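Local coordinates for oligopeptide-binding protein AppA (Bacillus subtilis, PDB 1XOC), which binds oligopeptides outside the membrane and hands them to an ABC permease, an uptake route that can replace the Opp system in sporulation and competence, at residues T99-V104 with V129-D134; T289-E294 with Q381-K386. One frame throughout, in Å; residues are numbered along the deposited sequence.

Overall arrangement
Contacts 1 and 2 lie on opposite sides of the chain's centre, their own centres about 55 Å apart, and share no helix or strand. Contact 1 is a surface contact: helix 100-108 lies along the edge strand 126-133 of an antiparallel sheet, fastened by a salt bridge and a backbone hydrogen bond, with a few aliphatic groups packed between helix and strand and a zinc ion on the strand's other face. Contact 2 is buried. There the connection between two helices meets helix 371-385 through leucine and alanine methyls, a glutamine amide and a bridging water, with no salt bridge between its segments. Each includes a helix N-cap, Thr-99 in contact 1 and Asp-292 in contact 2.

Contact 1: residues T99-V104 with V129-D134. With ZN (zinc ion), chain G.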
loop_
_atom_site.group_PDB
_atom_site.type_symbol
_atom_site.label_atom_id
_atom_site.label_comp_id
_atom_site.label_asym_id
_atom_site.label_seq_id
_atom_site.Cartn_x
_atom_site.Cartn_y
_atom_site.Cartn_z
ATOM N N THR A 99 22.196 -2.875 -17.381
ATOM C CA THR A 99 21.917 -3.015 -18.804
ATOM C C THR A 99 20.582 -3.693 -19.040
ATOM O O THR A 99 19.889 -4.041 -18.094
ATOM C CB THR A 99 23.006 -3.832 -19.501
ATOM O OG1 THR A 99 22.885 -5.201 -19.093
ATOM C CG2 THR A 99 24.423 -3.306 -19.190
ATOM N N ALA A 100 20.200 -3.859 -20.308
ATOM C CA ALA A 100 18.968 -4.584 -20.668
ATOM C C ALA A 100 18.880 -5.947 -20.023
ATOM O O ALA A 100 17.780 -6.393 -19.741
ATOM C CB ALA A 100 18.883 -4.779 -22.141
ATOM N N ASP A 101 20.014 -6.613 -19.808
ATOM C CA ASP A 101 20.033 -7.953 -19.191
ATOM C C ASP A 101 19.282 -7.919 -17.862
ATOM O O ASP A 101 18.559 -8.873 -17.483
ATOM C CB ASP A 101 21.470 -8.420 -18.921
ATOM C CG ASP A 101 22.183 -8.970 -20.156
ATOM O OD1 ASP A 101 21.579 -9.129 -21.240
ATOM O OD2 ASP A 101 23.399 -9.262 -20.011
ATOM N N ASP A 102 19.503 -6.851 -17.118
ATOM C CA ASP A 102 18.916 -6.719 -15.770
ATOM C C ASP A 102 17.432 -6.512 -15.819
ATOM O O ASP A 102 16.667 -6.992 -15.005
ATOM C CB ASP A 102 19.594 -5.574 -15.054
ATOM C CG ASP A 102 21.089 -5.785 -14.964
ATOM O OD1 ASP A 102 21.515 -6.859 -14.471
ATOM O OD2 ASP A 102 21.871 -4.947 -15.418
ATOM N N VAL A 103 16.986 -5.739 -16.795
ATOM C CA VAL A 103 15.566 -5.479 -16.955
ATOM C C VAL A 103 14.837 -6.734 -17.426
ATOM O O VAL A 103 13.747 -7.073 -16.938
ATOM C CB VAL A 103 15.338 -4.282 -17.963
ATOM C CG1 VAL A 103 13.858 -4.046 -18.279
ATOM C CG2 VAL A 103 15.997 -2.998 -17.455
ATOM N N VAL A 104 15.417 -7.429 -18.393
ATOM C CA VAL A 104 14.849 -8.677 -18.884
ATOM C C VAL A 104 14.796 -9.712 -17.739
ATOM O O VAL A 104 13.789 -10.388 -17.564
ATOM C CB VAL A 104 15.614 -9.239 -20.122
ATOM C CG1 VAL A 104 15.062 -10.630 -20.486
ATOM C CG2 VAL A 104 15.521 -8.260 -21.283
ATOM N N VAL A 129 9.381 -10.790 -22.480
ATOM C CA VAL A 129 10.237 -9.634 -22.354
ATOM C C VAL A 129 11.560 -10.004 -23.009
ATOM O O VAL A 129 12.171 -11.006 -22.619
ATOM C CB VAL A 129 10.515 -9.232 -20.855
ATOM C CG1 VAL A 129 11.491 -8.085 -20.750
ATOM C CG2 VAL A 129 9.230 -8.980 -20.128
ATOM N N GLU A 130 11.987 -9.221 -24.027
ATOM C CA GLU A 130 13.076 -9.597 -24.924
ATOM C C GLU A 130 14.145 -8.541 -24.977
ATOM O O GLU A 130 13.850 -7.364 -25.046
ATOM C CB GLU A 130 12.552 -9.761 -26.362
ATOM C CG GLU A 130 11.508 -10.808 -26.491
ATOM C CD GLU A 130 11.025 -10.985 -27.886
ATOM O OE1 GLU A 130 11.255 -10.076 -28.709
ATOM O OE2 GLU A 130 10.409 -12.041 -28.160
ATOM N N LYS A 131 15.392 -8.974 -24.972
ATOM C CA LYS A 131 16.509 -8.073 -25.159
ATOM C C LYS A 131 16.665 -7.781 -26.631
ATOM O O LYS A 131 16.772 -8.698 -27.442
ATOM C CB LYS A 131 17.788 -8.744 -24.651
ATOM C CG LYS A 131 19.023 -7.863 -24.751
ATOM C CD LYS A 131 20.226 -8.579 -24.201
ATOM C CE LYS A 131 21.470 -7.742 -24.332
ATOM N NZ LYS A 131 22.646 -8.495 -23.791
ATOM N N LYS A 132 16.683 -6.494 -26.951
ATOM C CA LYS A 132 16.887 -6.032 -28.336
ATOM C C LYS A 132 18.218 -5.320 -28.553
ATOM O O LYS A 132 18.556 -5.000 -29.673
ATOM C CB LYS A 132 15.714 -5.167 -28.777
ATOM C CG LYS A 132 14.389 -5.959 -28.754
ATOM C CD LYS A 132 14.415 -7.015 -29.851
ATOM C CE LYS A 132 13.031 -7.502 -30.217
ATOM N NZ LYS A 132 13.133 -8.678 -31.134
ATOM N N GLY A 133 18.988 -5.126 -27.499
ATOM C CA GLY A 133 20.280 -4.479 -27.595
ATOM C C GLY A 133 20.790 -4.319 -26.191
ATOM O O GLY A 133 20.071 -4.632 -25.238
ATOM N N ASP A 134 22.026 -3.847 -26.032
ATOM C CA ASP A 134 22.575 -3.701 -24.691
ATOM C C ASP A 134 21.726 -2.814 -23.776
ATOM O O ASP A 134 21.722 -3.003 -22.561
ATOM C CB ASP A 134 24.012 -3.173 -24.722
ATOM C CG ASP A 134 24.986 -4.163 -25.326
ATOM O OD1 ASP A 134 24.705 -5.385 -25.342
ATOM O OD2 ASP A 134 26.037 -3.690 -25.776
HETATM ZN ZN ZN G . 10.467 -11.531 -30.329
HETATM O O HOH W 1 10.285 -9.483 -31.361
HETATM O O HOH W 2 12.480 -12.076 -31.244
#
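Lys-131 NZ and Asp-101 OD1 form a salt bridge at 2.8 Å, with the ammonium arriving on the syn side of the carboxylate but 34° above its plane. The lysine gets there fully stretched: CG lies anti to the backbone N (chi1 -178°) and every later torsion is also near 180°, which carries the chain at a slant past Ala-100 to the carboxylate of Asp-101. Next to it, Ala-100 N donates to Asp-134 O at 2.9 Å in a nearly straight bond, tying the first turn of helix 100-108 to the residue just after strand 126-133. Thr-99 is the N-cap of that helix and forms a capping box with Asp-102, whose OD2 accepts from Thr-99 N; Thr-99 OG1 in turn accepts from Asp-101 N at 3.3 Å. Glu-130 points away from the helix, and both its carboxylate oxygens bind a zinc ion whose coordination includes two waters; Lys-132 NZ donates to one of these waters, at 3.0 Å. Lys-132 and Gly-133, both set against Glu-136, make a classic beta bulge. Helix and strand run antiparallel, their axes 8.2 Å apart, and the helix packs against strand 126-133, outermost within this chain of a five-stranded antiparallel sheet. Past the polar end, Ala-100 CB sits 4.0 Å from Lys-131 CG, and Val-104 lays CG2 4.1 Å from Val-129 CG1. Val-137 of the next strand touches Ala-100, Val-104 and Val-129.

Contact 2: residues T289-E294 with Q381-K386; sequences TALDRE and QEQLKK
Gln-383 swings its CG anti to the carbonyl carbon (chi1 -68°) and then runs straight out, chi2 -179°, so that its amide reaches from helix 371-385 to the backbone at Leu-291 and Asp-292. Leu-384 and Leu-291 have similar first torsions, near -60°, which bring their CD2 methyls within 3.9 Å of each other as the two side chains pass at a slant. The amide end of Gln-383 lies close to Asp-292 N and borders Asp-292 CB, while Gln-383 CB rests 4.0 Å from Leu-291 CD2. Cutting Gln-383 back to an alanine is likely to open a gap beside Leu-291 CD2 and Asp-292 CB, with no amide left near Asp-292 N. Leu-384 CD2 also touches Ala-290 CB at 3.8 Å. A water bridges the two backbones, donating to Ala-290 O at 2.8 Å and to Gln-383 O at 2.7 Å, giving both carbonyls a shared donor. Asp-292 is the centre of an inverse gamma turn and the N-cap of helix 293-300: its OD2 accepts from Ser-295 N. The contact packs helix 371-385 against the link between helices 281-289 and 293-300. Leu-384 also touches Leu-287 of the first of these, Ala-290 packs on Ala-335 of helix 332-341, and Leu-291 meets Thr-484 of strand 483-496.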
loop_
_atom_site.group_PDB
_atom_site.type_symbol
_atom_site.label_atom_id
_atom_site.label_comp_id
_atom_site.label_asym_id
_atom_site.label_seq_id
_atom_site.Cartn_x
_atom_site.Cartn_y
_atom_site.Cartn_z
ATOM N N THR A 289 -23.696 -1.035 9.205
ATOM C CA THR A 289 -24.828 -0.239 9.683
ATOM C C THR A 289 -24.767 -0.046 11.195
ATOM O O THR A 289 -25.296 0.930 11.723
ATOM C CB THR A 289 -26.160 -0.923 9.290
ATOM O OG1 THR A 289 -26.184 -1.099 7.878
ATOM C CG2 THR A 289 -27.376 -0.099 9.689
ATOM N N ALA A 290 -24.125 -0.983 11.887
ATOM C CA ALA A 290 -23.997 -0.924 13.351
ATOM C C ALA A 290 -22.899 0.028 13.822
ATOM O O ALA A 290 -22.802 0.304 15.020
ATOM C CB ALA A 290 -23.707 -2.302 13.898
ATOM N N LEU A 291 -22.060 0.482 12.897
ATOM C CA LEU A 291 -20.904 1.297 13.249
ATOM C C LEU A 291 -21.119 2.772 12.938
ATOM O O LEU A 291 -21.431 3.158 11.806
ATOM C CB LEU A 291 -19.647 0.778 12.574
ATOM C CG LEU A 291 -19.233 -0.647 12.948
ATOM C CD1 LEU A 291 -18.158 -1.188 12.018
ATOM C CD2 LEU A 291 -18.810 -0.721 14.433
ATOM N N ASP A 292 -20.928 3.593 13.962
ATOM C CA ASP A 292 -21.101 5.027 13.863
ATOM C C ASP A 292 -19.799 5.606 13.330
ATOM O O ASP A 292 -18.961 6.114 14.085
ATOM C CB ASP A 292 -21.453 5.613 15.230
ATOM C CG ASP A 292 -21.865 7.078 15.156
ATOM O OD1 ASP A 292 -22.417 7.577 16.165
ATOM O OD2 ASP A 292 -21.618 7.722 14.101
ATOM N N ARG A 293 -19.615 5.509 12.022
ATOM C CA ARG A 293 -18.347 5.904 11.409
ATOM C C ARG A 293 -18.051 7.410 11.533
ATOM O O ARG A 293 -16.901 7.819 11.648
ATOM C CB ARG A 293 -18.282 5.415 9.958
ATOM C CG ARG A 293 -18.077 3.901 9.846
ATOM C CD ARG A 293 -18.061 3.430 8.424
ATOM N NE ARG A 293 -19.392 3.536 7.883
ATOM C CZ ARG A 293 -19.693 3.704 6.600
ATOM N NH1 ARG A 293 -18.760 3.806 5.655
ATOM N NH2 ARG A 293 -20.968 3.777 6.272
ATOM N N GLU A 294 -19.087 8.241 11.568
ATOM C CA GLU A 294 -18.871 9.677 11.784
ATOM C C GLU A 294 -18.324 9.933 13.189
ATOM O O GLU A 294 -17.414 10.743 13.385
ATOM C CB GLU A 294 -20.161 10.452 11.530
ATOM C CG GLU A 294 -20.769 10.146 10.165
ATOM C CD GLU A 294 -20.912 11.375 9.323
ATOM O OE1 GLU A 294 -22.025 11.953 9.308
ATOM O OE2 GLU A 294 -19.890 11.772 8.704
ATOM N N GLN A 381 -15.314 -2.748 19.052
ATOM C CA GLN A 381 -15.714 -3.705 20.102
ATOM C C GLN A 381 -16.875 -3.195 20.908
ATOM O O GLN A 381 -17.792 -3.951 21.227
ATOM C CB GLN A 381 -14.529 -3.987 21.004
ATOM C CG GLN A 381 -14.776 -4.811 22.209
ATOM C CD GLN A 381 -13.524 -4.862 23.030
ATOM O OE1 GLN A 381 -13.086 -3.841 23.582
ATOM N NE2 GLN A 381 -12.915 -6.052 23.105
ATOM N N GLU A 382 -16.839 -1.917 21.272
ATOM C CA GLU A 382 -17.897 -1.354 22.108
ATOM C C GLU A 382 -19.215 -1.215 21.339
ATOM O O GLU A 382 -20.271 -1.560 21.869
ATOM C CB GLU A 382 -17.449 -0.025 22.748
ATOM C CG GLU A 382 -16.350 -0.254 23.816
ATOM C CD GLU A 382 -15.629 1.024 24.340
ATOM O OE1 GLU A 382 -15.816 2.123 23.748
ATOM O OE2 GLU A 382 -14.854 0.916 25.341
ATOM N N GLN A 383 -19.148 -0.707 20.107
ATOM C CA GLN A 383 -20.344 -0.497 19.288
ATOM C C GLN A 383 -21.018 -1.812 18.892
ATOM O O GLN A 383 -22.246 -1.910 18.918
ATOM C CB GLN A 383 -20.050 0.396 18.061
ATOM C CG GLN A 383 -19.734 1.852 18.455
ATOM C CD GLN A 383 -19.456 2.778 17.291
ATOM O OE1 GLN A 383 -19.071 3.955 17.464
ATOM N NE2 GLN A 383 -19.599 2.268 16.115
ATOM N N LEU A 384 -20.238 -2.833 18.551
ATOM C CA LEU A 384 -20.828 -4.122 18.200
ATOM C C LEU A 384 -21.361 -4.880 19.411
ATOM O O LEU A 384 -22.300 -5.682 19.278
ATOM C CB LEU A 384 -19.835 -4.978 17.409
ATOM C CG LEU A 384 -19.449 -4.400 16.041
ATOM C CD1 LEU A 384 -18.519 -5.336 15.304
ATOM C CD2 LEU A 384 -20.678 -4.120 15.180
ATOM N N LYS A 385 -20.798 -4.618 20.594
ATOM C CA LYS A 385 -21.316 -5.227 21.821
ATOM C C LYS A 385 -22.798 -4.880 22.009
ATOM O O LYS A 385 -23.600 -5.729 22.393
ATOM C CB LYS A 385 -20.506 -4.770 23.039
ATOM C CG LYS A 385 -20.839 -5.527 24.339
ATOM C CD LYS A 385 -19.833 -5.202 25.460
ATOM C CE LYS A 385 -20.061 -6.113 26.653
ATOM N NZ LYS A 385 -19.284 -5.738 27.876
ATOM N N LYS A 386 -23.155 -3.641 21.694
ATOM C CA LYS A 386 -24.524 -3.135 21.813
ATOM C C LYS A 386 -25.560 -3.907 20.996
ATOM O O LYS A 386 -26.742 -3.861 21.317
ATOM C CB LYS A 386 -24.596 -1.664 21.381
ATOM C CG LYS A 386 -23.768 -0.672 22.212
ATOM C CD LYS A 386 -23.921 0.726 21.617
ATOM C CE LYS A 386 -22.874 1.721 22.094
ATOM N NZ LYS A 386 -22.523 2.659 20.960
HETATM O O HOH W 3 -23.975 -0.624 17.359
#